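Local structure of agglutinin (Rhizoctonia solani, 4G9M) at residues B[14-24]-B[113-124]; B[41-49]-B[60-69]. The protein is a fungal lectin that probably binds carbohydrates through a ricin-type beta-trefoil fold and assembles as a domain-swapped dimer. All blocks are in the same frame, centred on the assembly; numbering follows the deposited sequence.

The two contacts illustrate how a beta-trefoil chain is closed on itself at two very different separations along the sequence, 89 residues in contact 1 and 11 in contact 2. Contact 1 joins residues 14-24 to residues 113-124 and so closes a long loop, inside which contact 2, between 41-49 and 60-69, is nested as a local hairpin. Their centres lie about 16 Å apart, and both reach the same antiparallel sheet, through strands 20-23 and 122-128 in the one and 68-71 in the other. They also touch directly: Asp22 and Leu23 meet Gln45 and Asn44 in probable hydrogen bonds, which tie strand 20-23 to the turn preceding strand 47-51.

Contact 1 (B[14-24]-B[113-124]); sequences NVSTGTVLDLW and LKESNPANETPV
The carboxylate of Glu121 meets the benzo side of the Trp24 indole, with OE1 at the ring edge and in its plane, and OE2 approaching obliquely, 3.3 Å from CZ3. Ring and carboxylate planes are turned 64° apart. The amide of Asn14 is turned to Leu113: its ND2 lies 3.4 Å from Leu113 CB and donates to the carbonyl of Asn134, while OD1 receives weak bonds from the backbone N of Ser16 and of Thr17. Leu113 then points CD2 at a pair of hydroxyls, Thr17 OG1 at 3.2 Å and Thr19 OG1 at 3.4 Å, and Thr17 OG1 donates to Thr19 OG1. In this beta-trefoil the contact brings the turn between strands 8-14 and 20-23 against the one between strands 109-113 and 122-128. Thr17 OG1 sits between the backbone N and the carbonyl carbon (chi1 63°), which leaves CG2 facing Pro118 and Ser116 O, 3.4 Å from the latter. Water bridges the segments as well: one molecule accepts from Thr19 OG1 while donating to the carbonyls of Asn117 and Ala119. Deeper in, Leu21 CD1 rests on Val124 CG2 at 3.8 Å, the two side chains crossing at about a right angle.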
loop_
_atom_site.group_PDB
_atom_site.type_symbol
_atom_site.label_atom_id
_atom_site.label_comp_id
_atom_site.label_asym_id
_atom_site.label_seq_id
_atom_site.Cartn_x
_atom_site.Cartn_y
_atom_site.Cartn_z
ATOM N N ASN B 14 -5.717 -4.646 14.698
ATOM C CA ASN B 14 -6.758 -5.057 13.756
ATOM C C ASN B 14 -7.896 -4.034 13.727
ATOM O O ASN B 14 -8.404 -3.625 14.765
ATOM C CB ASN B 14 -7.285 -6.448 14.100
ATOM C CG ASN B 14 -8.146 -7.015 13.014
ATOM O OD1 ASN B 14 -9.365 -6.862 13.034
ATOM N ND2 ASN B 14 -7.516 -7.672 12.042
ATOM N N VAL B 15 -8.289 -3.624 12.524
ATOM C CA VAL B 15 -9.326 -2.610 12.363
ATOM C C VAL B 15 -10.677 -3.060 12.951
ATOM O O VAL B 15 -11.385 -2.275 13.578
ATOM C CB VAL B 15 -9.456 -2.166 10.874
ATOM C CG1 VAL B 15 -10.741 -1.362 10.638
ATOM C CG2 VAL B 15 -8.223 -1.364 10.434
ATOM N N SER B 16 -11.021 -4.330 12.769
ATOM C CA SER B 16 -12.294 -4.833 13.272
ATOM C C SER B 16 -12.339 -4.958 14.797
ATOM O O SER B 16 -13.295 -4.503 15.430
ATOM C CB SER B 16 -12.622 -6.195 12.652
ATOM O OG SER B 16 -13.861 -6.717 13.142
ATOM N N THR B 17 -11.316 -5.577 15.380
ATOM C CA THR B 17 -11.386 -6.018 16.775
ATOM C C THR B 17 -10.739 -5.069 17.763
ATOM O O THR B 17 -11.115 -5.046 18.937
ATOM C CB THR B 17 -10.703 -7.373 16.970
ATOM O OG1 THR B 17 -9.304 -7.252 16.666
ATOM C CG2 THR B 17 -11.333 -8.441 16.078
ATOM N N GLY B 18 -9.733 -4.333 17.308
ATOM C CA GLY B 18 -8.944 -3.504 18.206
ATOM C C GLY B 18 -7.858 -4.291 18.928
ATOM O O GLY B 18 -7.098 -3.736 19.729
ATOM N N THR B 19 -7.788 -5.594 18.656
ATOM C CA THR B 19 -6.715 -6.425 19.186
ATOM C C THR B 19 -5.520 -6.365 18.244
ATOM O O THR B 19 -5.642 -5.902 17.098
ATOM C CB THR B 19 -7.171 -7.881 19.464
ATOM O OG1 THR B 19 -7.575 -8.518 18.245
ATOM C CG2 THR B 19 -8.341 -7.880 20.427
ATOM N N VAL B 20 -4.359 -6.775 18.735
ATOM C CA VAL B 20 -3.125 -6.567 17.976
ATOM C C VAL B 20 -2.432 -7.870 17.566
ATOM O O VAL B 20 -2.639 -8.921 18.177
ATOM C CB VAL B 20 -2.127 -5.653 18.738
ATOM C CG1 VAL B 20 -2.812 -4.344 19.131
ATOM C CG2 VAL B 20 -1.556 -6.367 19.966
ATOM N N LEU B 21 -1.595 -7.774 16.539
ATOM C CA LEU B 21 -0.815 -8.916 16.051
ATOM C C LEU B 21 0.221 -9.329 17.110
ATOM O O LEU B 21 1.010 -8.501 17.599
ATOM C CB LEU B 21 -0.129 -8.541 14.733
ATOM C CG LEU B 21 0.357 -9.708 13.880
ATOM C CD1 LEU B 21 -0.822 -10.489 13.292
ATOM C CD2 LEU B 21 1.270 -9.138 12.779
ATOM N N ASP B 22 0.190 -10.613 17.460
ATOM C CA ASP B 22 0.860 -11.136 18.651
ATOM C C ASP B 22 1.529 -12.463 18.316
ATOM O O ASP B 22 0.891 -13.362 17.792
ATOM C CB ASP B 22 -0.202 -11.326 19.751
ATOM C CG ASP B 22 0.362 -11.863 21.066
ATOM O OD1 ASP B 22 0.778 -13.040 21.115
ATOM O OD2 ASP B 22 0.330 -11.128 22.077
ATOM N N LEU B 23 2.820 -12.583 18.600
ATOM C CA LEU B 23 3.507 -13.853 18.449
ATOM C C LEU B 23 3.430 -14.628 19.757
ATOM O O LEU B 23 3.853 -14.136 20.795
ATOM C CB LEU B 23 4.970 -13.630 18.037
ATOM C CG LEU B 23 5.815 -14.892 17.851
ATOM C CD1 LEU B 23 5.295 -15.752 16.708
ATOM C CD2 LEU B 23 7.255 -14.509 17.591
ATOM N N TRP B 24 2.874 -15.839 19.688
ATOM C CA TRP B 24 2.625 -16.704 20.848
ATOM C C TRP B 24 3.860 -16.872 21.737
ATOM O O TRP B 24 4.884 -17.401 21.300
ATOM C CB TRP B 24 2.118 -18.055 20.329
ATOM C CG TRP B 24 2.011 -19.185 21.307
ATOM C CD1 TRP B 24 2.998 -20.059 21.659
ATOM C CD2 TRP B 24 0.830 -19.616 21.994
ATOM N NE1 TRP B 24 2.514 -20.986 22.548
ATOM C CE2 TRP B 24 1.186 -20.737 22.771
ATOM C CE3 TRP B 24 -0.487 -19.155 22.042
ATOM C CZ2 TRP B 24 0.273 -21.401 23.587
ATOM C CZ3 TRP B 24 -1.392 -19.817 22.851
ATOM C CH2 TRP B 24 -1.008 -20.928 23.613
ATOM N N LEU B 113 -7.488 -11.749 10.679
ATOM C CA LEU B 113 -7.840 -12.165 12.033
ATOM C C LEU B 113 -9.136 -12.974 11.950
ATOM O O LEU B 113 -10.218 -12.427 11.719
ATOM C CB LEU B 113 -7.977 -10.954 12.971
ATOM C CG LEU B 113 -8.207 -11.262 14.460
ATOM C CD1 LEU B 113 -7.128 -12.191 15.018
ATOM C CD2 LEU B 113 -8.227 -9.973 15.254
ATOM N N LYS B 114 -9.008 -14.285 12.136
ATOM C CA LYS B 114 -10.063 -15.250 11.835
ATOM C C LYS B 114 -11.449 -14.872 12.373
ATOM O O LYS B 114 -11.639 -14.728 13.581
ATOM C CB LYS B 114 -9.651 -16.631 12.367
ATOM C CG LYS B 114 -10.582 -17.790 11.994
ATOM C CD LYS B 114 -10.088 -19.060 12.669
ATOM C CE LYS B 114 -10.940 -20.266 12.336
ATOM N NZ LYS B 114 -10.529 -21.435 13.177
ATOM N N GLU B 115 -12.394 -14.687 11.452
ATOM C CA GLU B 115 -13.810 -14.520 11.792
ATOM C C GLU B 115 -14.045 -13.270 12.655
ATOM O O GLU B 115 -15.004 -13.203 13.425
ATOM C CB GLU B 115 -14.360 -15.791 12.462
ATOM C CG GLU B 115 -14.471 -16.993 11.499
ATOM C CD GLU B 115 -14.696 -18.322 12.202
ATOM O OE1 GLU B 115 -14.507 -18.403 13.437
ATOM O OE2 GLU B 115 -15.042 -19.298 11.503
ATOM N N SER B 116 -13.147 -12.300 12.529
ATOM C CA SER B 116 -13.250 -11.024 13.248
ATOM C C SER B 116 -13.437 -11.190 14.762
ATOM O O SER B 116 -14.059 -10.348 15.415
ATOM C CB SER B 116 -14.402 -10.188 12.688
ATOM O OG SER B 116 -14.359 -10.127 11.279
ATOM N N ASN B 117 -12.890 -12.264 15.317
ATOM C CA ASN B 117 -13.054 -12.573 16.736
ATOM C C ASN B 117 -12.093 -11.767 17.617
ATOM O O ASN B 117 -10.869 -11.857 17.464
ATOM C CB ASN B 117 -12.860 -14.077 16.942
ATOM C CG ASN B 117 -13.355 -14.563 18.288
ATOM O OD1 ASN B 117 -13.435 -13.804 19.262
ATOM N ND2 ASN B 117 -13.677 -15.855 18.354
ATOM N N PRO B 118 -12.642 -10.963 18.541
ATOM C CA PRO B 118 -11.780 -10.149 19.403
ATOM C C PRO B 118 -11.212 -10.903 20.606
ATOM O O PRO B 118 -10.581 -10.275 21.456
ATOM C CB PRO B 118 -12.719 -9.038 19.875
ATOM C CG PRO B 118 -14.065 -9.659 19.866
ATOM C CD PRO B 118 -14.071 -10.635 18.712
ATOM N N ALA B 119 -11.441 -12.213 20.689
ATOM C CA ALA B 119 -10.934 -13.009 21.804
ATOM C C ALA B 119 -9.420 -13.139 21.737
ATOM O O ALA B 119 -8.851 -13.194 20.649
ATOM C CB ALA B 119 -11.563 -14.384 21.802
ATOM N N ASN B 120 -8.767 -13.196 22.894
ATOM C CA ASN B 120 -7.322 -13.421 22.906
ATOM C C ASN B 120 -7.056 -14.794 22.300
ATOM O O ASN B 120 -7.828 -15.722 22.523
ATOM C CB ASN B 120 -6.747 -13.379 24.337
ATOM C CG ASN B 120 -6.642 -11.962 24.905
ATOM O OD1 ASN B 120 -6.631 -10.972 24.168
ATOM N ND2 ASN B 120 -6.544 -11.867 26.227
ATOM N N GLU B 121 -5.972 -14.904 21.533
ATOM C CA GLU B 121 -5.527 -16.162 20.898
ATOM C C GLU B 121 -6.305 -16.559 19.648
ATOM O O GLU B 121 -6.151 -17.676 19.129
ATOM C CB GLU B 121 -5.411 -17.329 21.900
ATOM C CG GLU B 121 -4.440 -17.029 23.042
ATOM C CD GLU B 121 -4.178 -18.223 23.943
ATOM O OE1 GLU B 121 -4.764 -19.298 23.709
ATOM O OE2 GLU B 121 -3.373 -18.081 24.889
ATOM N N THR B 122 -7.135 -15.645 19.157
ATOM C CA THR B 122 -7.793 -15.858 17.874
ATOM C C THR B 122 -6.730 -15.959 16.790
ATOM O O THR B 122 -5.883 -15.084 16.666
ATOM C CB THR B 122 -8.747 -14.711 17.517
ATOM O OG1 THR B 122 -9.818 -14.660 18.466
ATOM C CG2 THR B 122 -9.327 -14.916 16.117
ATOM N N PRO B 123 -6.773 -17.031 15.989
ATOM C CA PRO B 123 -5.732 -17.237 14.981
ATOM C C PRO B 123 -5.711 -16.151 13.915
ATOM O O PRO B 123 -6.760 -15.598 13.580
ATOM C CB PRO B 123 -6.117 -18.586 14.353
ATOM C CG PRO B 123 -6.946 -19.260 15.403
ATOM C CD PRO B 123 -7.714 -18.163 16.056
ATOM N N VAL B 124 -4.513 -15.835 13.436
ATOM C CA VAL B 124 -4.343 -15.030 12.236
ATOM C C VAL B 124 -4.007 -16.018 11.137
ATOM O O VAL B 124 -3.179 -16.912 11.333
ATOM C CB VAL B 124 -3.232 -14.002 12.422
ATOM C CG1 VAL B 124 -2.939 -13.298 11.108
ATOM C CG2 VAL B 124 -3.645 -13.017 13.484
HETATM O O HOH W 1 -14.374 -7.477 15.416
HETATM O O HOH W 2 -8.419 -11.224 18.584
#

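Contact 2 (B[41-49]-B[60-69]); sequences GGDNQKWRL and LQNVKSGTYV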
loop_
_atom_site.group_PDB
_atom_site.type_symbol
_atom_site.label_atom_id
_atom_site.label_comp_id
_atom_site.label_asym_id
_atom_site.label_seq_id
_atom_site.Cartn_x
_atom_site.Cartn_y
_atom_site.Cartn_z
ATOM N N GLY B 41 1.731 -4.078 25.265
ATOM C CA GLY B 41 3.022 -3.426 25.116
ATOM C C GLY B 41 4.242 -4.331 25.148
ATOM O O GLY B 41 5.375 -3.851 25.150
ATOM N N GLY B 42 4.027 -5.640 25.176
ATOM C CA GLY B 42 5.137 -6.575 25.165
ATOM C C GLY B 42 5.868 -6.546 23.838
ATOM O O GLY B 42 5.279 -6.206 22.810
ATOM N N ASP B 43 7.150 -6.903 23.858
ATOM C CA ASP B 43 7.948 -6.954 22.631
ATOM C C ASP B 43 7.415 -7.988 21.639
ATOM O O ASP B 43 7.669 -7.882 20.438
ATOM C CB ASP B 43 9.421 -7.256 22.929
ATOM C CG ASP B 43 10.209 -6.023 23.384
ATOM O OD1 ASP B 43 9.699 -4.883 23.276
ATOM O OD2 ASP B 43 11.364 -6.195 23.833
ATOM N N ASN B 44 6.673 -8.978 22.132
ATOM C CA ASN B 44 6.098 -9.992 21.245
ATOM C C ASN B 44 4.940 -9.438 20.417
ATOM O O ASN B 44 4.407 -10.125 19.549
ATOM C CB ASN B 44 5.634 -11.231 22.023
ATOM C CG ASN B 44 4.337 -11.004 22.762
ATOM O OD1 ASN B 44 4.229 -10.094 23.580
ATOM N ND2 ASN B 44 3.333 -11.823 22.466
ATOM N N GLN B 45 4.565 -8.186 20.694
ATOM C CA GLN B 45 3.498 -7.508 19.978
ATOM C C GLN B 45 4.049 -6.339 19.165
ATOM O O GLN B 45 3.289 -5.494 18.695
ATOM C CB GLN B 45 2.428 -7.016 20.948
ATOM C CG GLN B 45 1.583 -8.135 21.554
ATOM C CD GLN B 45 0.517 -7.604 22.498
ATOM O OE1 GLN B 45 0.538 -6.429 22.882
ATOM N NE2 GLN B 45 -0.415 -8.468 22.886
ATOM N N LYS B 46 5.366 -6.320 18.980
ATOM C CA LYS B 46 6.016 -5.286 18.180
ATOM C C LYS B 46 6.662 -5.919 16.967
ATOM O O LYS B 46 7.273 -6.986 17.076
ATOM C CB LYS B 46 7.108 -4.588 18.980
ATOM C CG LYS B 46 6.657 -3.385 19.764
ATOM C CD LYS B 46 5.915 -3.766 21.000
ATOM C CE LYS B 46 6.327 -2.852 22.145
ATOM N NZ LYS B 46 5.154 -2.389 22.934
ATOM N N TRP B 47 6.580 -5.231 15.828
ATOM C CA TRP B 47 7.013 -5.799 14.554
ATOM C C TRP B 47 7.853 -4.823 13.730
ATOM O O TRP B 47 7.473 -3.656 13.537
ATOM C CB TRP B 47 5.793 -6.223 13.737
ATOM C CG TRP B 47 4.905 -7.167 14.470
ATOM C CD1 TRP B 47 3.868 -6.848 15.305
ATOM C CD2 TRP B 47 4.985 -8.587 14.449
ATOM N NE1 TRP B 47 3.291 -7.989 15.798
ATOM C CE2 TRP B 47 3.956 -9.074 15.285
ATOM C CE3 TRP B 47 5.821 -9.502 13.797
ATOM C CZ2 TRP B 47 3.747 -10.430 15.486
ATOM C CZ3 TRP B 47 5.608 -10.852 14.003
ATOM C CH2 TRP B 47 4.573 -11.301 14.832
ATOM N N ARG B 48 8.994 -5.301 13.243
ATOM C CA ARG B 48 9.871 -4.466 12.432
ATOM C C ARG B 48 9.506 -4.549 10.956
ATOM O O ARG B 48 9.503 -5.628 10.356
ATOM C CB ARG B 48 11.333 -4.853 12.643
ATOM C CG ARG B 48 11.768 -4.811 14.097
ATOM C CD ARG B 48 13.252 -4.582 14.205
ATOM N NE ARG B 48 13.632 -4.325 15.590
ATOM C CZ ARG B 48 14.003 -5.279 16.427
ATOM N NH1 ARG B 48 14.038 -6.539 16.008
ATOM N NH2 ARG B 48 14.336 -4.980 17.670
ATOM N N LEU B 49 9.189 -3.397 10.376
ATOM C CA LEU B 49 8.853 -3.295 8.966
ATOM C C LEU B 49 10.118 -2.891 8.214
ATOM O O LEU B 49 10.727 -1.880 8.532
ATOM C CB LEU B 49 7.749 -2.243 8.760
ATOM C CG LEU B 49 7.367 -1.908 7.321
ATOM C CD1 LEU B 49 6.626 -3.090 6.697
ATOM C CD2 LEU B 49 6.507 -0.652 7.262
ATOM N N LEU B 60 8.033 -8.505 7.946
ATOM C CA LEU B 60 7.718 -8.083 9.306
ATOM C C LEU B 60 8.439 -9.016 10.252
ATOM O O LEU B 60 8.248 -10.231 10.183
ATOM C CB LEU B 60 6.202 -8.144 9.545
ATOM C CG LEU B 60 5.370 -7.073 8.843
ATOM C CD1 LEU B 60 3.889 -7.328 9.116
ATOM C CD2 LEU B 60 5.781 -5.673 9.331
ATOM N N GLN B 61 9.286 -8.454 11.113
ATOM C CA GLN B 61 10.070 -9.262 12.050
ATOM C C GLN B 61 9.671 -9.002 13.496
ATOM O O GLN B 61 9.585 -7.847 13.928
ATOM C CB GLN B 61 11.563 -8.980 11.855
ATOM C CG GLN B 61 12.456 -9.802 12.736
ATOM C CD GLN B 61 13.918 -9.423 12.582
ATOM O OE1 GLN B 61 14.241 -8.275 12.257
ATOM N NE2 GLN B 61 14.810 -10.383 12.809
ATOM N N ASN B 62 9.424 -10.062 14.257
ATOM C CA ASN B 62 9.040 -9.886 15.659
ATOM C C ASN B 62 10.187 -9.350 16.510
ATOM O O ASN B 62 11.313 -9.843 16.430
ATOM C CB ASN B 62 8.492 -11.188 16.251
ATOM C CG ASN B 62 7.814 -10.974 17.593
ATOM O OD1 ASN B 62 8.407 -11.214 18.653
ATOM N ND2 ASN B 62 6.567 -10.520 17.554
ATOM N N VAL B 63 9.910 -8.330 17.323
ATOM C CA VAL B 63 10.957 -7.717 18.128
ATOM C C VAL B 63 11.494 -8.703 19.178
ATOM O O VAL B 63 12.701 -8.776 19.428
ATOM C CB VAL B 63 10.471 -6.404 18.785
ATOM C CG1 VAL B 63 11.399 -5.984 19.908
ATOM C CG2 VAL B 63 10.372 -5.300 17.738
ATOM N N LYS B 64 10.604 -9.491 19.768
ATOM C CA LYS B 64 11.040 -10.401 20.829
ATOM C C LYS B 64 11.823 -11.613 20.310
ATOM O O LYS B 64 12.912 -11.913 20.810
ATOM C CB LYS B 64 9.853 -10.847 21.671
ATOM C CG LYS B 64 10.234 -11.663 22.897
ATOM C CD LYS B 64 9.336 -11.315 24.073
ATOM C CE LYS B 64 9.846 -11.896 25.390
ATOM N NZ LYS B 64 9.454 -13.325 25.569
ATOM N N SER B 65 11.281 -12.289 19.304
ATOM C CA SER B 65 11.845 -13.548 18.810
ATOM C C SER B 65 12.962 -13.412 17.770
ATOM O O SER B 65 13.831 -14.276 17.677
ATOM C CB SER B 65 10.735 -14.414 18.214
ATOM O OG SER B 65 10.202 -13.810 17.038
ATOM N N GLY B 66 12.921 -12.347 16.976
ATOM C CA GLY B 66 13.810 -12.223 15.831
ATOM C C GLY B 66 13.345 -13.015 14.616
ATOM O O GLY B 66 14.004 -13.023 13.576
ATOM N N THR B 67 12.214 -13.703 14.739
ATOM C CA THR B 67 11.677 -14.442 13.603
ATOM C C THR B 67 10.667 -13.596 12.839
ATOM O O THR B 67 10.255 -12.524 13.300
ATOM C CB THR B 67 11.060 -15.783 14.014
ATOM O OG1 THR B 67 10.034 -15.579 14.995
ATOM C CG2 THR B 67 12.125 -16.704 14.583
ATOM N N TYR B 68 10.268 -14.084 11.674
ATOM C CA TYR B 68 9.478 -13.291 10.756
ATOM C C TYR B 68 8.060 -13.802 10.607
ATOM O O TYR B 68 7.769 -14.979 10.857
ATOM C CB TYR B 68 10.135 -13.304 9.380
ATOM C CG TYR B 68 11.494 -12.657 9.338
ATOM C CD1 TYR B 68 12.633 -13.365 9.701
ATOM C CD2 TYR B 68 11.640 -11.312 8.965
ATOM C CE1 TYR B 68 13.889 -12.770 9.663
ATOM C CE2 TYR B 68 12.900 -10.709 8.931
ATOM C CZ TYR B 68 14.010 -11.441 9.276
ATOM O OH TYR B 68 15.258 -10.848 9.244
ATOM N N VAL B 69 7.178 -12.918 10.157
ATOM C CA VAL B 69 5.849 -13.349 9.718
ATOM C C VAL B 69 6.023 -14.309 8.559
ATOM O O VAL B 69 6.587 -13.952 7.523
ATOM C CB VAL B 69 4.989 -12.161 9.266
ATOM C CG1 VAL B 69 3.758 -12.632 8.454
ATOM C CG2 VAL B 69 4.575 -11.345 10.487
#
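Asn62 lies against the Trp47 indole, its ND2 3.4 Å above one face and offset toward the rim, with the amide plane turned 76° from the ring. The same nitrogen donates to Asn44 O at 3.0 Å; the acceptor lies in the Asn62 amide plane, whereas the donor stands above the plane of the Asn44 carbonyl. Beyond the amide, Trp47 CZ3 meets Val69 CG2 at 3.7 Å, and Leu49 CD1 meets Leu60 CD2; Trp47, Leu49, Leu60 and Asn62 share one face of the sheet. On the face of Arg48 and Gln61, the guanidinium of Arg48 has Val63 CG2 over its centre, and Gln61 OE1 lies at its edge, near its plane. Between the faces runs the antiparallel hairpin of strands 47-51 and 58-62, which pairs with strand 8-14 in an antiparallel sheet of the beta-trefoil. Within these residues Arg48 and Gln61 form a hydrogen-bonded pair, joined in both directions, the bond from Arg48 N to Gln61 O being 2.7 Å long and nearly straight at 173°. Two residues along, past the non-hydrogen-bonded pair Trp47-Asn62, Val63 N donates to Lys46 O at 3.0 Å.

The second shell fixes the amides. Asn62, its CG anti to the backbone N (chi1 -168°), turns OD1 back to the following turn in an Asx motif, accepting from Ser65 N at 3.1 Å on a lone pair. Gln61 NE2 donates to Gly66 O almost linearly. Farther out, Trp47 NE1 is held by Leu21 O of strand 20-23.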